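Local atomic coordinates of AlyQ (Persicobacter sp. CCB-QB2, PDB entry 5XNR), a protein that probably cleaves alginate with a lyase domain and carries a family 32 carbohydrate-binding module on the same chain. Residues S67-F72 with G117-T122; I74-D79 with R109-T114; S208-S213 with Q363-K368; V238-T243 with H303-E308. One frame throughout, in Å; residues are numbered along the deposited sequence.

Interaction 1 of 4, residues S67-F72 with G117-T122. With ACT (acetate ion), chain D.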
loop_
_atom_site.group_PDB
_atom_site.type_symbol
_atom_site.label_atom_id
_atom_site.label_comp_id
_atom_site.label_asym_id
_atom_site.label_seq_id
_atom_site.Cartn_x
_atom_site.Cartn_y
_atom_site.Cartn_z
ATOM N N SER A 67 -6.237 36.189 19.123
ATOM C CA SER A 67 -6.056 37.628 19.302
ATOM C C SER A 67 -4.574 38.012 19.275
ATOM O O SER A 67 -4.287 39.147 19.528
ATOM C CB SER A 67 -6.738 38.123 20.579
ATOM O OG SER A 67 -6.138 37.586 21.757
ATOM N N ARG A 68 -3.631 37.113 19.006
ATOM C CA ARG A 68 -2.238 37.532 18.913
ATOM C C ARG A 68 -1.401 36.470 18.190
ATOM O O ARG A 68 -1.784 35.327 18.094
ATOM C CB ARG A 68 -1.678 37.798 20.312
ATOM C CG ARG A 68 -1.140 36.565 21.017
ATOM C CD ARG A 68 -0.836 36.824 22.478
ATOM N NE ARG A 68 -0.061 35.739 23.057
ATOM C CZ ARG A 68 0.145 35.606 24.361
ATOM N NH1 ARG A 68 -0.302 36.546 25.178
ATOM N NH2 ARG A 68 0.780 34.541 24.834
ATOM N N THR A 69 -0.224 36.856 17.722
ATOM C CA THR A 69 0.662 35.937 17.024
ATOM C C THR A 69 1.894 35.640 17.894
ATOM O O THR A 69 2.318 36.461 18.731
ATOM C CB THR A 69 0.968 36.490 15.626
ATOM O OG1 THR A 69 1.722 37.685 15.801
ATOM C CG2 THR A 69 -0.281 36.803 14.823
ATOM N N SER A 70 2.433 34.434 17.709
ATOM C CA SER A 70 3.567 33.928 18.483
ATOM C C SER A 70 4.633 33.415 17.534
ATOM O O SER A 70 4.309 32.721 16.587
ATOM C CB SER A 70 3.161 32.831 19.414
ATOM O OG SER A 70 3.065 33.335 20.734
ATOM N N GLY A 71 5.882 33.757 17.808
ATOM C CA GLY A 71 6.989 33.295 16.969
ATOM C C GLY A 71 7.632 32.051 17.557
ATOM O O GLY A 71 7.773 31.952 18.775
ATOM N N PHE A 72 8.059 31.110 16.725
ATOM C CA PHE A 72 8.653 29.892 17.284
ATOM C C PHE A 72 9.502 29.156 16.239
ATOM O O PHE A 72 9.516 29.492 15.045
ATOM C CB PHE A 72 7.545 28.974 17.811
ATOM C CG PHE A 72 6.646 28.498 16.704
ATOM C CD1 PHE A 72 5.627 29.300 16.223
ATOM C CD2 PHE A 72 6.854 27.266 16.109
ATOM C CE1 PHE A 72 4.850 28.884 15.153
ATOM C CE2 PHE A 72 6.074 26.850 15.042
ATOM C CZ PHE A 72 5.083 27.662 14.558
ATOM N N GLY A 117 8.527 34.943 22.102
ATOM C CA GLY A 117 7.536 35.987 22.487
ATOM C C GLY A 117 6.392 36.043 21.489
ATOM O O GLY A 117 6.317 35.226 20.576
ATOM N N ASN A 118 5.537 37.037 21.643
ATOM C CA ASN A 118 4.321 37.157 20.889
ATOM C C ASN A 118 4.148 38.618 20.417
ATOM O O ASN A 118 4.976 39.480 20.692
ATOM C CB ASN A 118 3.159 36.608 21.726
ATOM C CG ASN A 118 2.879 37.392 22.994
ATOM O OD1 ASN A 118 2.382 38.521 22.936
ATOM N ND2 ASN A 118 3.159 36.795 24.147
ATOM N N SER A 119 3.058 38.885 19.711
ATOM C CA SER A 119 2.692 40.229 19.198
ATOM C C SER A 119 2.765 41.317 20.274
ATOM O O SER A 119 3.223 42.422 19.978
ATOM C CB SER A 119 1.297 40.220 18.657
ATOM O OG SER A 119 1.176 39.239 17.665
ATOM N N SER A 120 2.202 41.020 21.453
ATOM C CA SER A 120 1.984 41.994 22.537
ATOM C C SER A 120 3.215 42.041 23.441
ATOM O O SER A 120 3.690 43.152 23.784
ATOM C CB SER A 120 0.747 41.697 23.372
ATOM O OG SER A 120 -0.352 41.260 22.587
ATOM N N ASN A 121 3.729 40.862 23.835
ATOM C CA ASN A 121 4.781 40.820 24.871
ATOM C C ASN A 121 5.621 39.545 24.727
ATOM O O ASN A 121 5.386 38.756 23.830
ATOM C CB ASN A 121 4.151 40.892 26.256
ATOM C CG ASN A 121 3.299 39.672 26.511
ATOM O OD1 ASN A 121 3.810 38.561 26.470
ATOM N ND2 ASN A 121 2.011 39.858 26.739
ATOM N N THR A 122 6.544 39.324 25.663
ATOM C CA THR A 122 7.609 38.337 25.500
ATOM C C THR A 122 7.211 36.952 26.057
ATOM O O THR A 122 8.069 36.063 26.122
ATOM C CB THR A 122 8.895 38.847 26.166
ATOM O OG1 THR A 122 8.681 38.953 27.578
ATOM C CG2 THR A 122 9.330 40.192 25.622
HETATM C C ACT D . 0.585 35.383 28.381
HETATM O O ACT D . 0.057 36.424 27.897
HETATM O OXT ACT D . 1.022 34.469 27.660
HETATM C CH3 ACT D . 0.729 35.245 29.866
#
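S70 and N118 face each other as an antiparallel non-hydrogen-bonded pair, CA to CA 4.1 Å, flanked by a straight bond from G71 N to G117 O (167°) and by S119 N reaching T69 O where both strands give way to loops. S119 OG sits beside its own backbone N (chi1 -56°), which turns it to accept from T69 N at 2.8 Å.

The pairing of R68 with N118 shows how two flat polar groups can stack without bonding. The N118 amide lies over one face of the guanidinium, the planes only 7° apart, with N118 ND2 3.2 Å from R68 CZ. Its own turn holds the amide: OD1 accepts from S120 N and N121 N, an Asx turn and Asx motif, while ND2 donates to N121 OD1 and W123 O. At the guanidinium edge an acetate, likely carried over from crystallisation, is gripped twice, R68 NH1 to ACT O 2.7 Å and R68 NH2 to ACT OXT 2.8 Å; S125 holds it too.

The contact closes one end of strands 70-77 and 110-118 in a five-stranded antiparallel sheet. S70 bonds onward to S91, and F72 meets W62 and Y101 in the other sheet.

Interaction 2 of 4, residues I74-D79 with R109-T114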
loop_
_atom_site.group_PDB
_atom_site.type_symbol
_atom_site.label_atom_id
_atom_site.label_comp_id
_atom_site.label_asym_id
_atom_site.label_seq_id
_atom_site.Cartn_x
_atom_site.Cartn_y
_atom_site.Cartn_z
ATOM N N ILE A 74 10.813 24.794 15.613
ATOM C CA ILE A 74 10.711 23.425 16.060
ATOM C C ILE A 74 12.023 22.712 15.744
ATOM O O ILE A 74 12.572 22.883 14.665
ATOM C CB ILE A 74 9.532 22.733 15.367
ATOM C CG1 ILE A 74 8.217 23.479 15.612
ATOM C CG2 ILE A 74 9.476 21.265 15.773
ATOM C CD1 ILE A 74 7.083 23.055 14.711
ATOM N N SER A 75 12.484 21.904 16.684
ATOM C CA SER A 75 13.687 21.132 16.488
ATOM C C SER A 75 13.502 19.700 17.043
ATOM O O SER A 75 12.773 19.464 18.008
ATOM C CB SER A 75 14.880 21.872 17.076
ATOM O OG SER A 75 14.838 21.898 18.499
ATOM N N LEU A 76 14.180 18.742 16.408
ATOM C CA LEU A 76 13.906 17.313 16.567
ATOM C C LEU A 76 15.211 16.552 16.719
ATOM O O LEU A 76 16.229 16.977 16.206
ATOM C CB LEU A 76 13.210 16.794 15.308
ATOM C CG LEU A 76 11.699 16.659 15.406
ATOM C CD1 LEU A 76 11.062 18.019 15.646
ATOM C CD2 LEU A 76 11.142 16.015 14.153
ATOM N N GLY A 77 15.133 15.402 17.370
ATOM C CA GLY A 77 16.226 14.436 17.360
ATOM C C GLY A 77 16.132 13.452 18.512
ATOM O O GLY A 77 15.166 13.463 19.268
ATOM N N SER A 78 17.182 12.652 18.685
ATOM C CA SER A 78 17.169 11.520 19.608
ATOM C C SER A 78 17.738 11.913 20.982
ATOM O O SER A 78 17.415 11.312 21.995
ATOM C CB SER A 78 17.938 10.397 18.994
ATOM O OG SER A 78 19.093 10.917 18.348
ATOM N N ASP A 79 18.605 12.910 21.013
ATOM C CA ASP A 79 19.147 13.408 22.266
ATOM C C ASP A 79 18.773 14.900 22.334
ATOM O O ASP A 79 18.738 15.558 21.294
ATOM C CB ASP A 79 20.649 13.096 22.351
ATOM C CG ASP A 79 21.400 13.890 23.411
ATOM O OD1 ASP A 79 21.550 15.118 23.235
ATOM O OD2 ASP A 79 21.813 13.287 24.424
ATOM N N ARG A 109 13.037 11.197 18.847
ATOM C CA ARG A 109 12.382 10.881 20.101
ATOM C C ARG A 109 11.921 12.175 20.783
ATOM O O ARG A 109 10.859 12.203 21.415
ATOM C CB ARG A 109 13.324 10.117 21.034
ATOM C CG ARG A 109 12.716 9.826 22.398
ATOM C CD ARG A 109 13.650 9.105 23.358
ATOM N NE ARG A 109 13.103 9.103 24.710
ATOM C CZ ARG A 109 13.717 8.623 25.782
ATOM N NH1 ARG A 109 13.149 8.736 26.964
ATOM N NH2 ARG A 109 14.888 8.027 25.681
ATOM N N TYR A 110 12.742 13.219 20.693
ATOM C CA TYR A 110 12.443 14.473 21.356
ATOM C C TYR A 110 12.056 15.533 20.325
ATOM O O TYR A 110 12.651 15.622 19.248
ATOM C CB TYR A 110 13.644 14.932 22.183
ATOM C CG TYR A 110 13.992 14.057 23.360
ATOM C CD1 TYR A 110 13.393 14.239 24.597
ATOM C CD2 TYR A 110 14.990 13.105 23.263
ATOM C CE1 TYR A 110 13.743 13.465 25.698
ATOM C CE2 TYR A 110 15.365 12.335 24.353
ATOM C CZ TYR A 110 14.734 12.504 25.572
ATOM O OH TYR A 110 15.107 11.737 26.636
ATOM N N ILE A 111 11.028 16.304 20.673
ATOM C CA ILE A 111 10.556 17.451 19.876
ATOM C C ILE A 111 10.533 18.663 20.801
ATOM O O ILE A 111 9.979 18.578 21.895
ATOM C CB ILE A 111 9.159 17.220 19.289
ATOM C CG1 ILE A 111 9.149 16.145 18.202
ATOM C CG2 ILE A 111 8.588 18.529 18.780
ATOM C CD1 ILE A 111 9.268 14.739 18.723
ATOM N N ARG A 112 11.145 19.758 20.344
ATOM C CA ARG A 112 11.288 20.984 21.116
ATOM C C ARG A 112 10.682 22.135 20.323
ATOM O O ARG A 112 11.060 22.349 19.209
ATOM C CB ARG A 112 12.763 21.286 21.411
ATOM C CG ARG A 112 13.009 22.552 22.225
ATOM C CD ARG A 112 14.466 22.703 22.667
ATOM N NE ARG A 112 14.875 21.721 23.672
ATOM C CZ ARG A 112 16.123 21.529 24.091
ATOM N NH1 ARG A 112 17.092 22.301 23.646
ATOM N NH2 ARG A 112 16.403 20.550 24.937
ATOM N N ILE A 113 9.721 22.832 20.917
ATOM C CA ILE A 113 9.240 24.113 20.398
ATOM C C ILE A 113 9.952 25.214 21.182
ATOM O O ILE A 113 9.831 25.259 22.415
ATOM C CB ILE A 113 7.714 24.259 20.552
ATOM C CG1 ILE A 113 6.942 23.239 19.714
ATOM C CG2 ILE A 113 7.291 25.686 20.258
ATOM C CD1 ILE A 113 5.438 23.202 19.981
ATOM N N THR A 114 10.654 26.094 20.476
ATOM C CA THR A 114 11.334 27.231 21.105
ATOM C C THR A 114 10.495 28.482 20.848
ATOM O O THR A 114 10.123 28.725 19.709
ATOM C CB THR A 114 12.761 27.414 20.560
ATOM O OG1 THR A 114 13.614 26.353 20.974
ATOM C CG2 THR A 114 13.412 28.686 21.048
#
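S75 and R112 show the basic exchange of an antiparallel pair: S75 N donates to R112 O and R112 N to S75 O, both at 2.9 Å. Two residues on, G77 and Y110 repeat it, and here the pattern is disturbed. G77 O accepts from Y110 N at 2.8 Å in a nearly straight bond (165°) and also from R109 N, which comes from well above the carbonyl plane at 3.1 Å. Weaker CA-H...O contacts fill the non-hydrogen-bonded positions, I74 CA to R112 O among them.

Apolar packing occupies the face carrying I74, L76, I111 and I113. L76 and I111 lie side by side and point the same way, L76 CD1 resting 3.7 Å from I111 CG1. With CG1 beside the backbone N (chi1 -69°), I111 CG2 falls anti to that N and faces I74 CG2. V58, Y101 and F103 of the other sheet cover this layer.

On the other face polar and aromatic groups meet. S75 OG lies 3.6 Å from R112 CB, whose charged end leads off to T46 and the ring of Y44. The Y110 ring presents its edge to the S78 carbonyl, Y110 CD2 to S78 O 3.3 Å.

R109 and Y110 opposite G77 make a classic beta bulge, placed where the chain turns a corner between the sheets of a sandwich, as in the jelly roll of F5/8 type C domains.

Interaction 3 of 4, residues S208-S213 with Q363-K368. With PO4 (phosphate ion), chain E.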
loop_
_atom_site.group_PDB
_atom_site.type_symbol
_atom_site.label_atom_id
_atom_site.label_comp_id
_atom_site.label_asym_id
_atom_site.label_seq_id
_atom_site.Cartn_x
_atom_site.Cartn_y
_atom_site.Cartn_z
ATOM N N SER A 208 -11.846 -4.261 -28.717
ATOM C CA SER A 208 -12.856 -5.103 -28.027
ATOM C C SER A 208 -12.193 -6.090 -27.039
ATOM O O SER A 208 -12.877 -6.603 -26.131
ATOM C CB SER A 208 -13.701 -5.820 -29.044
ATOM O OG SER A 208 -12.871 -6.558 -29.924
ATOM N N SER A 209 -10.884 -6.357 -27.223
ATOM C CA SER A 209 -10.056 -7.159 -26.286
ATOM C C SER A 209 -9.923 -6.429 -24.952
ATOM O O SER A 209 -9.837 -5.190 -24.929
ATOM C CB SER A 209 -8.666 -7.413 -26.821
ATOM O OG SER A 209 -8.679 -8.215 -27.987
ATOM N N TYR A 210 -9.838 -7.197 -23.869
ATOM C CA TYR A 210 -9.468 -6.613 -22.569
ATOM C C TYR A 210 -7.948 -6.435 -22.534
ATOM O O TYR A 210 -7.224 -6.876 -23.433
ATOM C CB TYR A 210 -10.014 -7.428 -21.391
ATOM C CG TYR A 210 -11.518 -7.476 -21.303
ATOM C CD1 TYR A 210 -12.296 -6.350 -21.503
ATOM C CD2 TYR A 210 -12.173 -8.665 -21.017
ATOM C CE1 TYR A 210 -13.682 -6.405 -21.430
ATOM C CE2 TYR A 210 -13.556 -8.741 -20.954
ATOM C CZ TYR A 210 -14.318 -7.608 -21.161
ATOM O OH TYR A 210 -15.679 -7.692 -21.101
ATOM N N VAL A 211 -7.490 -5.747 -21.497
ATOM C CA VAL A 211 -6.217 -5.082 -21.522
ATOM C C VAL A 211 -5.393 -5.627 -20.359
ATOM O O VAL A 211 -5.879 -5.581 -19.228
ATOM C CB VAL A 211 -6.430 -3.557 -21.411
ATOM C CG1 VAL A 211 -5.135 -2.781 -21.518
ATOM C CG2 VAL A 211 -7.408 -3.036 -22.448
ATOM N N ARG A 212 -4.172 -6.112 -20.614
ATOM C CA ARG A 212 -3.364 -6.646 -19.523
ATOM C C ARG A 212 -1.981 -5.989 -19.460
ATOM O O ARG A 212 -1.358 -5.707 -20.452
ATOM C CB ARG A 212 -3.221 -8.165 -19.652
ATOM C CG ARG A 212 -2.333 -8.651 -20.788
ATOM C CD ARG A 212 -3.057 -9.616 -21.727
ATOM N NE ARG A 212 -3.515 -10.852 -21.104
ATOM C CZ ARG A 212 -4.584 -11.556 -21.487
ATOM N NH1 ARG A 212 -5.166 -11.320 -22.649
ATOM N NH2 ARG A 212 -5.092 -12.469 -20.683
ATOM N N SER A 213 -1.514 -5.787 -18.243
ATOM C CA SER A 213 -0.094 -5.765 -17.993
ATOM C C SER A 213 0.235 -6.867 -16.979
ATOM O O SER A 213 0.033 -6.671 -15.798
ATOM C CB SER A 213 0.356 -4.417 -17.515
ATOM O OG SER A 213 1.760 -4.415 -17.302
ATOM N N GLN A 363 -10.466 -5.989 -16.928
ATOM C CA GLN A 363 -11.583 -6.437 -17.748
ATOM C C GLN A 363 -12.374 -5.227 -18.283
ATOM O O GLN A 363 -13.586 -5.151 -18.089
ATOM C CB GLN A 363 -12.483 -7.371 -16.938
ATOM C CG GLN A 363 -11.751 -8.552 -16.314
ATOM C CD GLN A 363 -11.139 -9.464 -17.346
ATOM O OE1 GLN A 363 -11.827 -10.267 -17.982
ATOM N NE2 GLN A 363 -9.827 -9.350 -17.499
ATOM N N SER A 364 -11.716 -4.272 -18.952
ATOM C CA SER A 364 -12.449 -3.205 -19.656
ATOM C C SER A 364 -11.707 -2.822 -20.939
ATOM O O SER A 364 -10.630 -3.354 -21.212
ATOM C CB SER A 364 -12.697 -2.004 -18.777
ATOM O OG SER A 364 -13.680 -1.164 -19.374
ATOM N N ASN A 365 -12.297 -1.922 -21.719
ATOM C CA ASN A 365 -11.701 -1.510 -22.999
ATOM C C ASN A 365 -12.382 -0.219 -23.479
ATOM O O ASN A 365 -13.204 0.351 -22.759
ATOM C CB ASN A 365 -11.745 -2.661 -24.014
ATOM C CG ASN A 365 -13.147 -3.158 -24.315
ATOM O OD1 ASN A 365 -14.098 -2.384 -24.241
ATOM N ND2 ASN A 365 -13.285 -4.431 -24.670
ATOM N N SER A 366 -12.025 0.256 -24.674
ATOM C CA SER A 366 -12.543 1.553 -25.208
ATOM C C SER A 366 -14.047 1.470 -25.520
ATOM O O SER A 366 -14.758 2.496 -25.468
ATOM C CB SER A 366 -11.755 2.021 -26.425
ATOM O OG SER A 366 -11.528 0.954 -27.334
ATOM N N GLU A 367 -14.531 0.265 -25.833
ATOM C CA GLU A 367 -15.956 0.050 -26.197
ATOM C C GLU A 367 -16.827 0.152 -24.935
ATOM O O GLU A 367 -17.918 0.724 -24.989
ATOM C CB GLU A 367 -16.086 -1.258 -26.981
ATOM C CG GLU A 367 -15.139 -1.279 -28.180
ATOM C CD GLU A 367 -15.425 -2.291 -29.273
ATOM O OE1 GLU A 367 -16.099 -3.289 -28.975
ATOM O OE2 GLU A 367 -14.945 -2.093 -30.418
ATOM N N LYS A 368 -16.305 -0.305 -23.795
ATOM C CA LYS A 368 -17.060 -0.335 -22.525
ATOM C C LYS A 368 -16.945 1.007 -21.794
ATOM O O LYS A 368 -17.896 1.412 -21.107
ATOM C CB LYS A 368 -16.550 -1.437 -21.586
ATOM C CG LYS A 368 -16.537 -2.847 -22.162
ATOM C CD LYS A 368 -17.854 -3.569 -22.049
ATOM C CE LYS A 368 -17.784 -4.980 -22.590
ATOM N NZ LYS A 368 -19.086 -5.389 -23.161
HETATM P P PO4 E . -17.318 -10.005 -18.905
HETATM O O1 PO4 E . -16.355 -9.274 -18.005
HETATM O O2 PO4 E . -18.636 -9.242 -18.899
HETATM O O3 PO4 E . -16.758 -10.110 -20.330
HETATM O O4 PO4 E . -17.529 -11.424 -18.419
#
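The Y210 ring rests by one face on the backbone of Q363, whose carbonyl carbon C stands 3.4 Å above the ring plane, offset toward the rim. At the ring edge, in its plane, lies a phosphate oxygen, with K368 CE also near that plane. The Y210 and Q363 side chains cross at about a right angle, the ring and amide planes 56° apart, and Q363 OE1 comes to 3.4 Å from Y210 CD2; a bend at chi2 (-63°) turns the Q363 amide to this position, where NE2 is bonded to Y361 O.

N365 carries a second part of the contact. It is the N-cap of helix 366-369: OD1 takes a bond from K368 N at 3.1 Å, nearly along the C=O axis, and a weak one from E367 N. The same side chain leans on the opposing loop, N365 CB 3.3 Å from S209 O. Nearby, E367 OE1 comes to 3.5 Å from S208 CB, and V211 CG2 touches the S364 carbonyl.

Y210 OH donates to phosphate O3 at 2.8 Å, and K249 and R272 bind the same ion. An alanine in place of Y210, lacking both ring and hydroxyl, would probably leave the Q363 backbone and amide without their cover and cost the phosphate one of its donors. Although the ion is presumably a remnant of the crystallisation solution, a tyrosine hydroxyl set together with the basic side chains of K249 and R272 makes a spot chemically suited to an anion.

Interaction 4 of 4, residues V238-T243 with H303-E308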
loop_
_atom_site.group_PDB
_atom_site.type_symbol
_atom_site.label_atom_id
_atom_site.label_comp_id
_atom_site.label_asym_id
_atom_site.label_seq_id
_atom_site.Cartn_x
_atom_site.Cartn_y
_atom_site.Cartn_z
ATOM N N VAL A 238 1.170 -14.447 -3.643
ATOM C CA VAL A 238 1.353 -13.066 -4.076
ATOM C C VAL A 238 0.994 -12.141 -2.916
ATOM O O VAL A 238 -0.058 -12.277 -2.359
ATOM C CB VAL A 238 0.489 -12.716 -5.305
ATOM C CG1 VAL A 238 0.759 -11.294 -5.776
ATOM C CG2 VAL A 238 0.663 -13.701 -6.449
ATOM N N LYS A 239 1.846 -11.164 -2.630
ATOM C CA LYS A 239 1.511 -10.017 -1.781
ATOM C C LYS A 239 1.349 -8.792 -2.668
ATOM O O LYS A 239 2.310 -8.372 -3.297
ATOM C CB LYS A 239 2.603 -9.709 -0.750
ATOM C CG LYS A 239 2.389 -8.432 0.061
ATOM C CD LYS A 239 3.533 -8.075 1.003
ATOM C CE LYS A 239 3.269 -8.426 2.449
ATOM N NZ LYS A 239 4.447 -8.129 3.307
ATOM N N GLN A 240 0.159 -8.205 -2.663
ATOM C CA GLN A 240 -0.176 -7.172 -3.626
ATOM C C GLN A 240 -1.306 -6.280 -3.110
ATOM O O GLN A 240 -2.000 -6.620 -2.149
ATOM C CB GLN A 240 -0.669 -7.824 -4.911
ATOM C CG GLN A 240 -1.989 -8.583 -4.777
ATOM C CD GLN A 240 -2.306 -9.377 -6.026
ATOM O OE1 GLN A 240 -1.593 -9.332 -7.022
ATOM N NE2 GLN A 240 -3.373 -10.143 -5.970
ATOM N N ALA A 241 -1.498 -5.154 -3.782
ATOM C CA ALA A 241 -2.704 -4.349 -3.578
ATOM C C ALA A 241 -3.282 -3.996 -4.943
ATOM O O ALA A 241 -2.548 -3.743 -5.897
ATOM C CB ALA A 241 -2.393 -3.110 -2.782
ATOM N N ILE A 242 -4.597 -4.052 -5.049
ATOM C CA ILE A 242 -5.220 -3.543 -6.240
ATOM C C ILE A 242 -5.508 -2.082 -5.944
ATOM O O ILE A 242 -6.231 -1.799 -4.982
ATOM C CB ILE A 242 -6.498 -4.313 -6.605
ATOM C CG1 ILE A 242 -6.240 -5.805 -6.828
ATOM C CG2 ILE A 242 -7.157 -3.653 -7.801
ATOM C CD1 ILE A 242 -7.495 -6.666 -6.743
ATOM N N THR A 243 -4.927 -1.198 -6.743
ATOM C CA THR A 243 -4.912 0.224 -6.414
ATOM C C THR A 243 -5.837 1.044 -7.319
ATOM O O THR A 243 -6.162 2.174 -6.971
ATOM C CB THR A 243 -3.488 0.777 -6.522
ATOM O OG1 THR A 243 -2.926 0.291 -7.741
ATOM C CG2 THR A 243 -2.634 0.372 -5.345
ATOM N N HIS A 303 -2.860 -7.044 0.384
ATOM C CA HIS A 303 -3.272 -8.368 0.842
ATOM C C HIS A 303 -2.232 -9.410 0.442
ATOM O O HIS A 303 -1.279 -9.084 -0.254
ATOM C CB HIS A 303 -4.652 -8.753 0.328
ATOM C CG HIS A 303 -4.762 -8.874 -1.153
ATOM N ND1 HIS A 303 -5.373 -7.917 -1.920
ATOM C CD2 HIS A 303 -4.402 -9.858 -2.005
ATOM C CE1 HIS A 303 -5.384 -8.299 -3.178
ATOM N NE2 HIS A 303 -4.796 -9.484 -3.259
ATOM N N GLU A 304 -2.443 -10.630 0.939
ATOM C CA GLU A 304 -1.685 -11.818 0.528
ATOM C C GLU A 304 -2.675 -12.900 0.088
ATOM O O GLU A 304 -3.735 -13.066 0.689
ATOM C CB GLU A 304 -0.827 -12.368 1.670
ATOM C CG GLU A 304 0.220 -11.406 2.202
ATOM C CD GLU A 304 0.870 -11.916 3.467
ATOM O OE1 GLU A 304 0.310 -11.659 4.549
ATOM O OE2 GLU A 304 1.916 -12.614 3.354
ATOM N N VAL A 305 -2.311 -13.631 -0.954
ATOM C CA VAL A 305 -3.161 -14.674 -1.510
ATOM C C VAL A 305 -2.279 -15.863 -1.891
ATOM O O VAL A 305 -1.168 -15.668 -2.352
ATOM C CB VAL A 305 -3.940 -14.166 -2.731
ATOM C CG1 VAL A 305 -3.017 -13.639 -3.811
ATOM C CG2 VAL A 305 -4.861 -15.236 -3.287
ATOM N N ILE A 306 -2.792 -17.068 -1.669
ATOM C CA ILE A 306 -2.200 -18.312 -2.170
ATOM C C ILE A 306 -3.264 -19.114 -2.930
ATOM O O ILE A 306 -4.371 -19.304 -2.433
ATOM C CB ILE A 306 -1.617 -19.122 -1.007
ATOM C CG1 ILE A 306 -0.439 -18.386 -0.369
ATOM C CG2 ILE A 306 -1.253 -20.524 -1.458
ATOM C CD1 ILE A 306 -0.081 -18.884 1.008
ATOM N N PHE A 307 -2.958 -19.521 -4.159
ATOM C CA PHE A 307 -3.623 -20.662 -4.748
ATOM C C PHE A 307 -2.685 -21.857 -4.582
ATOM O O PHE A 307 -1.485 -21.735 -4.847
ATOM C CB PHE A 307 -3.940 -20.458 -6.226
ATOM C CG PHE A 307 -4.689 -19.209 -6.611
ATOM C CD1 PHE A 307 -5.361 -18.432 -5.683
ATOM C CD2 PHE A 307 -4.808 -18.866 -7.948
ATOM C CE1 PHE A 307 -6.048 -17.293 -6.072
ATOM C CE2 PHE A 307 -5.526 -17.745 -8.347
ATOM C CZ PHE A 307 -6.136 -16.951 -7.405
ATOM N N GLU A 308 -3.223 -22.985 -4.122
ATOM C CA GLU A 308 -2.452 -24.207 -3.808
ATOM C C GLU A 308 -3.194 -25.378 -4.448
ATOM O O GLU A 308 -4.345 -25.587 -4.121
ATOM C CB GLU A 308 -2.356 -24.377 -2.291
ATOM C CG GLU A 308 -1.596 -25.594 -1.775
ATOM C CD GLU A 308 -1.542 -25.668 -0.250
ATOM O OE1 GLU A 308 -2.624 -25.686 0.367
ATOM O OE2 GLU A 308 -0.436 -25.663 0.326
#
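H303 and Q240 have the most surface buried between these strands, and they grip each other by backbone and side chain alike. H303 N donates to Q240 O at 2.7 Å, almost straight, and Q240 N returns a bond to H303 O. Both side chains take the crowded position between backbone N and carbonyl carbon (chi1 63° for H303), which sends them off side by side in the same direction. The Q240 amide then stands almost upright to the imidazole, 84° between the planes, and Q240 NE2 donates to H303 NE2 at 3.1 Å. The acceptor lies in the amide plane, whereas the donor is tilted from the ring plane. Q240 O lies 3.6 Å above one face of the H303 ring, offset toward its rim, and Y318 meets the ring from the next strand.

A leucine in place of H303 would probably leave the buried Q240 amide without this acceptor, free to turn, and Y318 without its ring partner.

V238 is the third main contributor. It exchanges two backbone bonds with V305, and V238 CB packs 3.9 Å from V305 CG1 on the same face as Q240 and H303. On the other face K239 and E304 touch only through their aliphatic parts, K239 CB to E304 CG 4.2 Å; their charged ends go to E143 and to Y237, L324 and A325.

The short segments run antiparallel at 137°; neighbouring strands of one sheet whose inner face meets M271 and L273 of the other form the layered core of a beta-sandwich, as in the jelly roll of concanavalin-like alginate lyases.

The four contacts fall into two pairs, one in each domain. Interactions 1 and 2 pair the same strands, 70-77 and 110-118, with centres 21 Å apart and interaction 2 nested inside the loop that interaction 1 closes; F72 CB meets T114 O at 3.2 Å where they join. Interactions 3 and 4 follow later in the chain, 22 Å apart between centres, again nested: 238-243 with 303-308 lies within the span closed by 208-213 and 363-368, but in the opposite sheet of the lyase sandwich. Between the pairs the closest approach, interaction 2 to interaction 4, leaves about 26 Å between nearest atoms; none of the four joins the two domains, which agrees with separate binding and lyase modules.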